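Local coordinates for protein nickel-dependent hydrogenase large subunit (Allochromatium vinosum, PDB 3MYR) that forms the nickel- and iron-bearing subunit of a heterodimeric hydrogenase that oxidises H2, and probably recycles the H2 released by nitrogenase, at residues G47-P50 with R51-W54; E326-H330 with S331-Y335; D410-L413 with S414-L418; G446-D449 with G450-N454; A528-Q531 with D532-L536. All blocks are in the same frame, centred on the assembly; numbering follows the deposited sequence.

In the fold
The five contacts are local, each within one continuous run of the chain, and they spread over the large subunit. Contact 2 is the one nearest the metals: the side chain of Glu326 is about 4 Å from the bound magnesium ion and about 12 Å from the Ni-Fe centre. Contact 1, about 26 Å from contact 2 between centres, faces the small subunit, with the side chain of Asp52 about 13 Å from the Fe3-S4 cluster. Contacts 3 and 4 lie on the successive helices 403-416 and 426-456, their centres about 34 Å apart, away from the annotated sites. Contact 5 ends helix 525-531, about 24 Å from contact 3 and about 25 Å from contact 2 between centres.

Contact 1 of 5, residues G47-P50 with R51-W54; sequences GRDP and RDAW
With chi1 at -166°, Asp49 CG sits beside the carbonyl carbon, while Arg51 bends its chain at chi3 (-59°), and the two groups meet side-on at the approach to helix 53-58. Arg51 NE donates to Asp49 OD1 at 3.2 Å, and Arg51 NH2 makes the salt bridge to Asp49 OD2 at 3.0 Å. Both bonds are nearly straight and lie in the guanidinium plane, although the carboxylate is turned 31° from it. Asp49 OD1 also takes the backbone N-H of Arg51, 2.7 Å from OD1 to N and on the anti side, so this one oxygen is held by two donors and the carboxylate is fixed in rotation. Behind it, Asp52 N bonds to Asp49 O at 2.8 Å and Ala53 N to Pro50 O at 3.3 Å, curling the chain toward the helix. One water accepts from Asp49 N and donates to Asp52 OD2; a second joins Pro50 O to Trp54 N.

Asp52 OD2 also receives the backbone N of Phe261 of the small subunit, and Arg51 has a cation-pi contact with Trp468. Pro50 packs on strand 488-497 and on helix 67-80. The aspartate side chain receiving a backbone N-H two residues ahead is characteristic of an Asx turn, here leading into a helix at the interface between the hydrogenase subunits.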
# COMPACT_ATOMS: atom_id res chain seq x y z
N GLY B 47 -1.23 -10.32 -23.18
CA GLY B 47 -0.51 -10.04 -24.42
C GLY B 47 0.85 -9.42 -24.16
O GLY B 47 1.64 -9.34 -25.07
N ARG B 48 1.16 -9.02 -22.93
CA ARG B 48 2.40 -8.27 -22.68
C ARG B 48 3.55 -9.21 -22.36
O ARG B 48 3.34 -10.40 -22.27
CB ARG B 48 2.16 -7.26 -21.55
CG ARG B 48 1.20 -6.15 -22.04
CD ARG B 48 1.02 -5.11 -20.92
NE ARG B 48 -0.15 -4.24 -21.17
CZ ARG B 48 -0.09 -3.09 -21.83
NH1 ARG B 48 1.07 -2.63 -22.33
NH2 ARG B 48 -1.17 -2.34 -21.89
N ASP B 49 4.76 -8.66 -22.23
CA ASP B 49 5.94 -9.42 -21.88
C ASP B 49 5.95 -9.79 -20.38
O ASP B 49 5.85 -8.90 -19.56
CB ASP B 49 7.18 -8.62 -22.20
CG ASP B 49 8.48 -9.50 -22.18
OD1 ASP B 49 8.73 -10.27 -21.21
OD2 ASP B 49 9.19 -9.50 -23.20
N PRO B 50 6.03 -11.09 -20.02
CA PRO B 50 6.09 -11.52 -18.59
C PRO B 50 7.22 -10.85 -17.83
O PRO B 50 7.07 -10.66 -16.61
CB PRO B 50 6.45 -13.03 -18.68
CG PRO B 50 5.69 -13.42 -20.04
CD PRO B 50 6.03 -12.25 -20.95
N ARG B 51 8.31 -10.47 -18.50
CA ARG B 51 9.40 -9.79 -17.74
C ARG B 51 8.91 -8.40 -17.29
O ARG B 51 9.49 -7.86 -16.35
CB ARG B 51 10.68 -9.68 -18.55
CG ARG B 51 11.26 -11.11 -18.80
CD ARG B 51 12.37 -11.00 -19.81
NE ARG B 51 11.89 -10.45 -21.06
CZ ARG B 51 12.68 -9.96 -22.03
NH1 ARG B 51 14.01 -10.07 -21.94
NH2 ARG B 51 12.14 -9.49 -23.14
N ASP B 52 7.95 -7.81 -18.01
CA ASP B 52 7.44 -6.44 -17.64
C ASP B 52 6.34 -6.50 -16.57
O ASP B 52 5.97 -5.46 -16.03
CB ASP B 52 6.77 -5.73 -18.85
CG ASP B 52 7.73 -5.40 -20.01
OD1 ASP B 52 8.91 -5.76 -19.93
OD2 ASP B 52 7.27 -4.78 -21.02
N ALA B 53 5.69 -7.67 -16.38
CA ALA B 53 4.51 -7.73 -15.52
C ALA B 53 4.74 -7.05 -14.14
O ALA B 53 3.87 -6.31 -13.67
CB ALA B 53 4.01 -9.17 -15.36
N TRP B 54 5.89 -7.26 -13.52
CA TRP B 54 6.10 -6.80 -12.17
C TRP B 54 5.86 -5.32 -12.08
O TRP B 54 5.36 -4.86 -11.04
CB TRP B 54 7.46 -7.15 -11.57
CG TRP B 54 8.56 -6.37 -12.24
CD1 TRP B 54 9.32 -6.78 -13.32
CD2 TRP B 54 9.00 -5.05 -11.93
NE1 TRP B 54 10.18 -5.80 -13.69
CE2 TRP B 54 10.03 -4.72 -12.87
CE3 TRP B 54 8.59 -4.06 -11.00
CZ2 TRP B 54 10.69 -3.46 -12.89
CZ3 TRP B 54 9.27 -2.79 -11.02
CH2 TRP B 54 10.28 -2.51 -11.96
O HOH W 1 5.32 -5.79 -22.49
O HOH W 2 7.47 -9.85 -13.96

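Contact 2 of 5, residues E326-H330 with S331-Y335; sequences EFVNH and SWYEY
Tyr335 OH donates to the backbone carbonyl of Glu326, with 2.8 Å between OH and O; the hydroxyl lies well above the carbonyl plane, while that oxygen sits at the edge of the tyrosine ring. The second direct bond closes a beta turn from Val328 to Ser331: Ser331 N reaches Val328 O at 3.2 Å and is close to straight (161°). A water reinforces this turn, accepting from His330 N and donating to Ser331 OG at 3.0 Å. The main polar partner of Ser331 OG is Leu376 O.

Val328 packs against both tyrosines. Its CG2 stands over the centre of the Tyr335 ring, 3.7 Å from the centroid and only 10° off the normal, a CH-pi contact. CG1 is set beside the backbone N (chi1 -60°) and reaches toward the phenol end, 3.5 Å from Tyr335 CZ. The same methyl touches Tyr333 CB at 3.9 Å. The contacts at its hydroxyl and on one face restrain the Tyr335 ring.

Farther out, Tyr333 OH bonds to Trp375 O, and Arg357 NH1 binds both Val328 O and Tyr333 O. The turn follows strand 324-327, which brings the Glu326 side chain to about 4 Å from the bound magnesium ion. That strand pairs antiparallel with its neighbour; Glu326 packs on Pro379 and Phe327 on Arg380, both of strand 378-381.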
# COMPACT_ATOMS: atom_id res chain seq x y z
N GLU B 326 -11.95 -18.59 -6.91
CA GLU B 326 -12.63 -17.33 -6.66
C GLU B 326 -14.03 -17.40 -7.23
O GLU B 326 -14.22 -17.83 -8.41
CB GLU B 326 -11.89 -16.17 -7.32
CG GLU B 326 -10.50 -15.91 -6.71
CD GLU B 326 -9.77 -14.75 -7.39
OE1 GLU B 326 -9.65 -13.70 -6.70
OE2 GLU B 326 -9.32 -14.89 -8.56
N PHE B 327 -14.96 -16.91 -6.42
CA PHE B 327 -16.39 -16.95 -6.76
C PHE B 327 -16.87 -15.53 -7.01
O PHE B 327 -16.24 -14.54 -6.54
CB PHE B 327 -17.20 -17.59 -5.61
CG PHE B 327 -17.01 -19.08 -5.51
CD1 PHE B 327 -17.92 -19.97 -6.14
CD2 PHE B 327 -15.95 -19.61 -4.79
CE1 PHE B 327 -17.77 -21.39 -6.01
CE2 PHE B 327 -15.77 -21.02 -4.65
CZ PHE B 327 -16.69 -21.92 -5.27
N VAL B 328 -17.95 -15.43 -7.78
CA VAL B 328 -18.51 -14.16 -8.16
C VAL B 328 -20.04 -14.12 -7.97
O VAL B 328 -20.70 -13.26 -8.52
CB VAL B 328 -18.10 -13.71 -9.53
CG1 VAL B 328 -16.55 -13.58 -9.62
CG2 VAL B 328 -18.67 -14.68 -10.65
N ASN B 329 -20.57 -15.01 -7.13
CA ASN B 329 -22.03 -15.05 -6.90
C ASN B 329 -22.52 -13.69 -6.40
O ASN B 329 -23.69 -13.42 -6.55
CB ASN B 329 -22.39 -16.01 -5.77
CG ASN B 329 -21.73 -17.36 -5.91
OD1 ASN B 329 -20.58 -17.53 -5.49
ND2 ASN B 329 -22.48 -18.35 -6.41
N HIS B 330 -21.66 -12.90 -5.72
CA HIS B 330 -22.06 -11.56 -5.24
C HIS B 330 -21.04 -10.47 -5.62
O HIS B 330 -20.86 -9.52 -4.87
CB HIS B 330 -22.27 -11.57 -3.72
CG HIS B 330 -23.54 -12.25 -3.31
ND1 HIS B 330 -23.58 -13.54 -2.83
CD2 HIS B 330 -24.83 -11.84 -3.40
CE1 HIS B 330 -24.84 -13.87 -2.56
NE2 HIS B 330 -25.62 -12.86 -2.89
N SER B 331 -20.45 -10.60 -6.82
CA SER B 331 -19.41 -9.70 -7.33
C SER B 331 -19.84 -9.25 -8.72
O SER B 331 -20.58 -9.97 -9.41
CB SER B 331 -18.06 -10.42 -7.43
OG SER B 331 -17.75 -11.03 -6.17
N TRP B 332 -19.34 -8.09 -9.14
CA TRP B 332 -19.72 -7.48 -10.40
C TRP B 332 -18.93 -7.98 -11.60
O TRP B 332 -18.27 -7.19 -12.30
CB TRP B 332 -19.63 -5.98 -10.24
CG TRP B 332 -20.69 -5.46 -9.31
CD1 TRP B 332 -22.01 -5.79 -9.32
CD2 TRP B 332 -20.54 -4.46 -8.29
NE1 TRP B 332 -22.70 -5.08 -8.37
CE2 TRP B 332 -21.83 -4.25 -7.71
CE3 TRP B 332 -19.46 -3.66 -7.87
CZ2 TRP B 332 -22.07 -3.30 -6.67
CZ3 TRP B 332 -19.69 -2.71 -6.80
CH2 TRP B 332 -20.99 -2.54 -6.24
N TYR B 333 -18.99 -9.30 -11.85
CA TYR B 333 -18.19 -9.97 -12.85
C TYR B 333 -19.10 -10.99 -13.56
O TYR B 333 -20.15 -11.47 -13.01
CB TYR B 333 -16.98 -10.72 -12.24
CG TYR B 333 -15.94 -9.78 -11.65
CD1 TYR B 333 -15.97 -9.45 -10.27
CD2 TYR B 333 -14.99 -9.16 -12.47
CE1 TYR B 333 -15.07 -8.54 -9.73
CE2 TYR B 333 -14.08 -8.24 -11.94
CZ TYR B 333 -14.15 -7.91 -10.57
OH TYR B 333 -13.23 -7.03 -10.00
N GLU B 334 -18.66 -11.34 -14.76
CA GLU B 334 -19.31 -12.40 -15.53
C GLU B 334 -18.28 -13.54 -15.78
O GLU B 334 -17.13 -13.29 -16.17
CB GLU B 334 -19.81 -11.77 -16.84
CG GLU B 334 -20.92 -12.48 -17.54
CD GLU B 334 -22.28 -12.27 -16.87
OE1 GLU B 334 -23.01 -13.27 -16.76
OE2 GLU B 334 -22.64 -11.13 -16.49
N TYR B 335 -18.68 -14.77 -15.50
CA TYR B 335 -17.87 -15.95 -15.82
C TYR B 335 -18.57 -16.68 -16.98
O TYR B 335 -19.74 -17.01 -16.89
CB TYR B 335 -17.81 -16.93 -14.63
CG TYR B 335 -16.82 -16.63 -13.52
CD1 TYR B 335 -15.92 -15.55 -13.60
CD2 TYR B 335 -16.80 -17.43 -12.36
CE1 TYR B 335 -15.02 -15.29 -12.56
CE2 TYR B 335 -15.89 -17.18 -11.33
CZ TYR B 335 -15.00 -16.12 -11.46
OH TYR B 335 -14.08 -15.91 -10.49
O HOH W 3 -18.96 -13.40 -4.81

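Contact 3 of 5, residues D410-L413 with S414-L418; sequences DSTL and SRLDL
Leu413 meets Leu418 where helix 403-416 ends in a Schellman motif. Their side chains cross at about a right angle, with Leu413 CD2 4.0 Å from Leu418 CB, an apolar contact between residues five apart that commonly accompanies this kind of helix end. One residue earlier, Thr412 and Leu416, four apart, lie side by side and point the same way, so that Thr412 CG2 comes 3.9 Å from Leu416 CD1. With OG1 beside the backbone N (chi1 -63°) and bonded to Leu408 O, CG2 of the threonine falls beside the carbonyl carbon, where it meets Leu416.

Behind these pairs stands the backbone. Ser414 N, Arg415 N and Leu416 N bond to the carbonyls of Asp410, Ser411 and Thr412, a regular alpha-helical run. Asp417 then takes positive phi (57°) and turns the chain. Thr412 and Leu416 rest on helix 236-265 through Leu262 and Ala265, Leu418 packs on Leu427 of helix 426-456, and Lys269 NZ binds Leu416 O. The turn is closed by the backbone N of Leu418, which reaches back to Leu413 O at 2.8 Å with an angle of 166° at the hydrogen.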
# COMPACT_ATOMS: atom_id res chain seq x y z
N ASP B 410 2.68 -15.62 24.46
CA ASP B 410 2.51 -15.92 25.90
C ASP B 410 2.76 -14.73 26.81
O ASP B 410 1.96 -14.49 27.70
CB ASP B 410 3.37 -17.11 26.37
CG ASP B 410 2.92 -18.43 25.71
OD1 ASP B 410 1.76 -18.48 25.19
OD2 ASP B 410 3.72 -19.41 25.72
N SER B 411 3.84 -13.98 26.61
CA SER B 411 4.06 -12.83 27.48
C SER B 411 3.03 -11.69 27.21
O SER B 411 2.58 -11.05 28.14
CB SER B 411 5.50 -12.33 27.40
OG SER B 411 5.63 -11.66 26.16
N THR B 412 2.57 -11.54 25.97
CA THR B 412 1.51 -10.58 25.72
C THR B 412 0.21 -10.95 26.43
O THR B 412 -0.42 -10.10 27.11
CB THR B 412 1.24 -10.45 24.22
OG1 THR B 412 2.42 -9.93 23.58
CG2 THR B 412 -0.00 -9.60 23.93
N LEU B 413 -0.21 -12.21 26.28
CA LEU B 413 -1.51 -12.62 26.86
C LEU B 413 -1.42 -12.57 28.38
O LEU B 413 -2.36 -12.21 29.10
CB LEU B 413 -1.86 -14.07 26.45
CG LEU B 413 -2.22 -14.21 24.97
CD1 LEU B 413 -2.41 -15.68 24.61
CD2 LEU B 413 -3.47 -13.37 24.72
N SER B 414 -0.25 -12.95 28.87
CA SER B 414 -0.06 -12.89 30.28
C SER B 414 -0.09 -11.43 30.86
O SER B 414 -0.71 -11.19 31.90
CB SER B 414 1.16 -13.73 30.67
OG SER B 414 1.84 -13.18 31.78
N ARG B 415 0.56 -10.47 30.19
CA ARG B 415 0.51 -9.09 30.63
C ARG B 415 -0.92 -8.58 30.66
O ARG B 415 -1.25 -7.79 31.49
CB ARG B 415 1.24 -8.17 29.65
CG ARG B 415 2.70 -8.41 29.52
CD ARG B 415 3.30 -7.24 28.71
NE ARG B 415 3.10 -5.98 29.45
CZ ARG B 415 4.06 -5.09 29.66
NH1 ARG B 415 5.27 -5.30 29.15
NH2 ARG B 415 3.81 -3.99 30.37
N LEU B 416 -1.73 -8.95 29.67
CA LEU B 416 -3.10 -8.45 29.54
C LEU B 416 -4.05 -9.24 30.39
O LEU B 416 -5.23 -8.90 30.50
CB LEU B 416 -3.54 -8.53 28.07
CG LEU B 416 -2.67 -7.54 27.26
CD1 LEU B 416 -2.90 -7.72 25.80
CD2 LEU B 416 -2.97 -6.04 27.70
N ASP B 417 -3.54 -10.35 30.94
CA ASP B 417 -4.34 -11.35 31.65
C ASP B 417 -5.45 -11.90 30.75
O ASP B 417 -6.60 -11.85 31.11
CB ASP B 417 -4.90 -10.76 32.97
CG ASP B 417 -5.60 -11.82 33.85
OD1 ASP B 417 -5.17 -13.02 33.81
OD2 ASP B 417 -6.63 -11.50 34.51
N LEU B 418 -5.13 -12.37 29.55
CA LEU B 418 -6.17 -12.84 28.64
C LEU B 418 -5.88 -14.30 28.29
O LEU B 418 -4.73 -14.71 28.26
CB LEU B 418 -6.17 -12.00 27.36
CG LEU B 418 -6.64 -10.55 27.48
CD1 LEU B 418 -6.31 -9.83 26.19
CD2 LEU B 418 -8.18 -10.46 27.81

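Contact 4 of 5, residues G446-D449 with G450-N454; sequences GWYD and GLIAN
Ile452 leans on Tyr448 one turn back along helix 426-456, and its longer branch can be followed outward. CB lies 3.8 Å from Tyr448 O and starts the side chain toward the preceding turn. CG1, anti to the carbonyl carbon, then comes to 3.4 Å from Tyr448 O and passes over one face of the tyrosine ring, nearer the rim than the middle. Its closest ring atom is Tyr448 CE2, at 3.7 Å, and it stands 4.0 Å from the ring centroid, 25° off the normal, as a CH-pi contact. CD1 carries on toward the phenol end, 3.9 Å from Tyr448 CZ. CG of Tyr448 lies anti to its N and beside the carbonyl carbon (chi1 176°), which carries the end of the ring near Ile452 although its first bond points away.

The helix backbone sets their spacing. Ile452 N gives Tyr448 O a nearly straight bond of 2.9 Å (170°), and its neighbours Gly450, Leu451 and Ala453 bond in the same i to i+4 pattern. Beyond the pair, Tyr448 OH bonds to Leu239 O and the ring packs on Val242 and Ile246 of helix 236-265. Trp447 and Leu451 pack instead on helix 86-112. The chemistry is that of an aliphatic branch on an aromatic face: dispersion joins the side chains, while the tyrosine's polar end is satisfied by a carbonyl of the neighbouring helix 236-265.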
# COMPACT_ATOMS: atom_id res chain seq x y z
N GLY B 446 20.12 -10.94 10.58
CA GLY B 446 20.67 -12.22 10.13
C GLY B 446 20.82 -12.18 8.61
O GLY B 446 21.82 -12.64 8.07
N TRP B 447 19.87 -11.57 7.91
CA TRP B 447 19.97 -11.60 6.44
C TRP B 447 21.04 -10.63 5.96
O TRP B 447 21.78 -10.93 5.01
CB TRP B 447 18.65 -11.22 5.76
CG TRP B 447 17.52 -12.12 6.10
CD1 TRP B 447 17.50 -13.52 6.04
CD2 TRP B 447 16.17 -11.71 6.43
NE1 TRP B 447 16.23 -13.97 6.39
CE2 TRP B 447 15.41 -12.90 6.63
CE3 TRP B 447 15.55 -10.47 6.56
CZ2 TRP B 447 14.08 -12.86 7.02
CZ3 TRP B 447 14.21 -10.44 6.91
CH2 TRP B 447 13.49 -11.63 7.11
N TYR B 448 21.14 -9.49 6.64
CA TYR B 448 22.20 -8.52 6.33
C TYR B 448 23.62 -9.15 6.52
O TYR B 448 24.52 -9.04 5.62
CB TYR B 448 22.06 -7.26 7.20
CG TYR B 448 23.19 -6.26 6.98
CD1 TYR B 448 23.11 -5.34 5.95
CD2 TYR B 448 24.33 -6.22 7.83
CE1 TYR B 448 24.15 -4.41 5.72
CE2 TYR B 448 25.38 -5.30 7.63
CZ TYR B 448 25.28 -4.42 6.56
OH TYR B 448 26.26 -3.49 6.33
N ASP B 449 23.82 -9.77 7.69
CA ASP B 449 25.11 -10.39 7.97
C ASP B 449 25.36 -11.49 6.95
O ASP B 449 26.49 -11.73 6.58
CB ASP B 449 25.14 -11.04 9.38
CG ASP B 449 25.11 -10.02 10.48
OD1 ASP B 449 25.47 -8.81 10.23
OD2 ASP B 449 24.71 -10.42 11.62
N GLY B 450 24.33 -12.19 6.53
CA GLY B 450 24.54 -13.30 5.59
C GLY B 450 24.91 -12.75 4.21
O GLY B 450 25.71 -13.36 3.48
N LEU B 451 24.36 -11.58 3.85
CA LEU B 451 24.74 -10.87 2.61
C LEU B 451 26.22 -10.44 2.65
O LEU B 451 26.98 -10.70 1.70
CB LEU B 451 23.81 -9.65 2.37
CG LEU B 451 24.04 -8.77 1.14
CD1 LEU B 451 23.91 -9.55 -0.21
CD2 LEU B 451 23.05 -7.58 1.14
N ILE B 452 26.62 -9.78 3.73
CA ILE B 452 28.00 -9.34 3.88
C ILE B 452 28.95 -10.56 3.81
O ILE B 452 29.98 -10.52 3.08
CB ILE B 452 28.25 -8.60 5.20
CG1 ILE B 452 27.42 -7.31 5.29
CG2 ILE B 452 29.75 -8.17 5.32
CD1 ILE B 452 27.55 -6.45 4.05
N ALA B 453 28.58 -11.65 4.48
CA ALA B 453 29.49 -12.81 4.52
C ALA B 453 29.58 -13.40 3.15
O ALA B 453 30.66 -13.85 2.76
CB ALA B 453 29.03 -13.85 5.54
N ASN B 454 28.46 -13.42 2.41
CA ASN B 454 28.48 -14.04 1.11
C ASN B 454 29.35 -13.21 0.16
O ASN B 454 30.17 -13.76 -0.58
CB ASN B 454 27.08 -14.24 0.53
CG ASN B 454 27.09 -15.12 -0.70
OD1 ASN B 454 26.49 -14.76 -1.76
ND2 ASN B 454 27.69 -16.33 -0.57

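Contact 5 of 5, residues A528-Q531 with D532-L536; sequences AALQ and DNHQL
His534 folds back over Leu530 at the C-terminal end of helix 525-531, where Asn533 turns the chain with positive phi (66°). The last carbonyls of the helix are served by loop N-H groups and by water. Asp532 N gives a weak bond to Ala529 O at 3.1 Å, and Asn533 N another weak one to Gln531 O, 3.4 Å from N to O. One water supplements the second: it accepts from Asn533 N at 2.9 Å and donates to Gln531 O. Another accepts from His534 N, also at 2.9 Å, and lies within donating distance of Leu530 O, tying the loop to the helix end. Two N-H groups of the loop thus reach the helix carbonyls through a bridging water, and only weak direct bonds join the two segments.

The polar side chains look elsewhere. Gln531 OE1 receives Ala31 N of strand 27-35, and Asp532 OD1 receives Glu276 N. Backbone bonds between His534 and Ile28 and between Leu536 and Ala26 lay the loop beside that strand, while Ala529 and Leu530 pack on Thr548 of helix 543-551.

One face of the His534 ring lies against the backbone of Leu530: Leu530 CA stands 4.1 Å from the ring centroid, 19° off the normal, a CH-pi contact offset toward the rim. The ring gets there because CG lies beside the backbone N (chi1 -70°) on a CB that faces the helix. At the turn itself, Asp532 CB sits 3.5 Å from Ala528 O.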
# COMPACT_ATOMS: atom_id res chain seq x y z
N ALA B 528 -17.99 -11.32 8.59
CA ALA B 528 -18.23 -12.23 9.70
C ALA B 528 -17.68 -11.56 10.97
O ALA B 528 -18.25 -11.75 12.06
CB ALA B 528 -17.54 -13.60 9.49
N ALA B 529 -16.64 -10.73 10.84
CA ALA B 529 -16.05 -10.05 12.01
C ALA B 529 -17.06 -9.05 12.64
O ALA B 529 -17.18 -8.99 13.86
CB ALA B 529 -14.76 -9.33 11.60
N LEU B 530 -17.66 -8.19 11.83
CA LEU B 530 -18.68 -7.28 12.27
C LEU B 530 -19.90 -8.00 12.81
O LEU B 530 -20.56 -7.48 13.73
CB LEU B 530 -19.12 -6.36 11.13
CG LEU B 530 -17.94 -5.39 10.72
CD1 LEU B 530 -18.40 -4.42 9.61
CD2 LEU B 530 -17.42 -4.59 11.95
N GLN B 531 -20.22 -9.18 12.23
CA GLN B 531 -21.34 -9.95 12.72
C GLN B 531 -20.99 -10.60 14.07
O GLN B 531 -21.87 -11.09 14.73
CB GLN B 531 -21.82 -10.99 11.70
CG GLN B 531 -22.45 -10.26 10.52
CD GLN B 531 -22.67 -11.11 9.27
OE1 GLN B 531 -23.02 -10.57 8.22
NE2 GLN B 531 -22.49 -12.42 9.39
N ASP B 532 -19.71 -10.59 14.48
CA ASP B 532 -19.31 -11.25 15.74
C ASP B 532 -19.28 -10.24 16.95
O ASP B 532 -18.30 -9.50 17.17
CB ASP B 532 -17.96 -11.99 15.54
CG ASP B 532 -17.30 -12.41 16.85
OD1 ASP B 532 -16.04 -12.48 16.91
OD2 ASP B 532 -18.03 -12.71 17.82
N ASN B 533 -20.38 -10.17 17.68
CA ASN B 533 -20.40 -9.46 18.97
C ASN B 533 -20.19 -7.93 18.87
O ASN B 533 -19.46 -7.32 19.66
CB ASN B 533 -19.38 -10.13 19.92
CG ASN B 533 -19.59 -9.74 21.41
OD1 ASN B 533 -18.69 -9.92 22.27
ND2 ASN B 533 -20.75 -9.17 21.72
N HIS B 534 -20.77 -7.30 17.85
CA HIS B 534 -20.68 -5.83 17.77
C HIS B 534 -21.97 -5.11 18.09
O HIS B 534 -22.97 -5.40 17.50
CB HIS B 534 -20.18 -5.36 16.39
CG HIS B 534 -18.74 -5.70 16.12
ND1 HIS B 534 -17.77 -4.73 15.92
CD2 HIS B 534 -18.09 -6.89 16.12
CE1 HIS B 534 -16.57 -5.31 15.83
NE2 HIS B 534 -16.73 -6.61 15.94
N GLN B 535 -21.87 -4.01 18.84
CA GLN B 535 -22.98 -3.08 19.15
C GLN B 535 -22.48 -1.67 18.79
O GLN B 535 -21.27 -1.39 18.89
CB GLN B 535 -23.37 -3.17 20.63
CG GLN B 535 -24.09 -4.51 21.02
CD GLN B 535 -23.12 -5.77 21.14
OE1 GLN B 535 -23.54 -6.93 20.90
NE2 GLN B 535 -21.85 -5.53 21.52
N LEU B 536 -23.35 -0.85 18.19
CA LEU B 536 -22.99 0.55 17.91
C LEU B 536 -23.69 1.47 18.92
O LEU B 536 -24.92 1.43 19.03
CB LEU B 536 -23.47 0.94 16.51
CG LEU B 536 -22.54 0.70 15.32
CD1 LEU B 536 -21.79 -0.58 15.54
CD2 LEU B 536 -23.36 0.66 14.02
O HOH W 4 -22.70 -8.24 15.96
O HOH W 5 -22.49 -12.14 17.73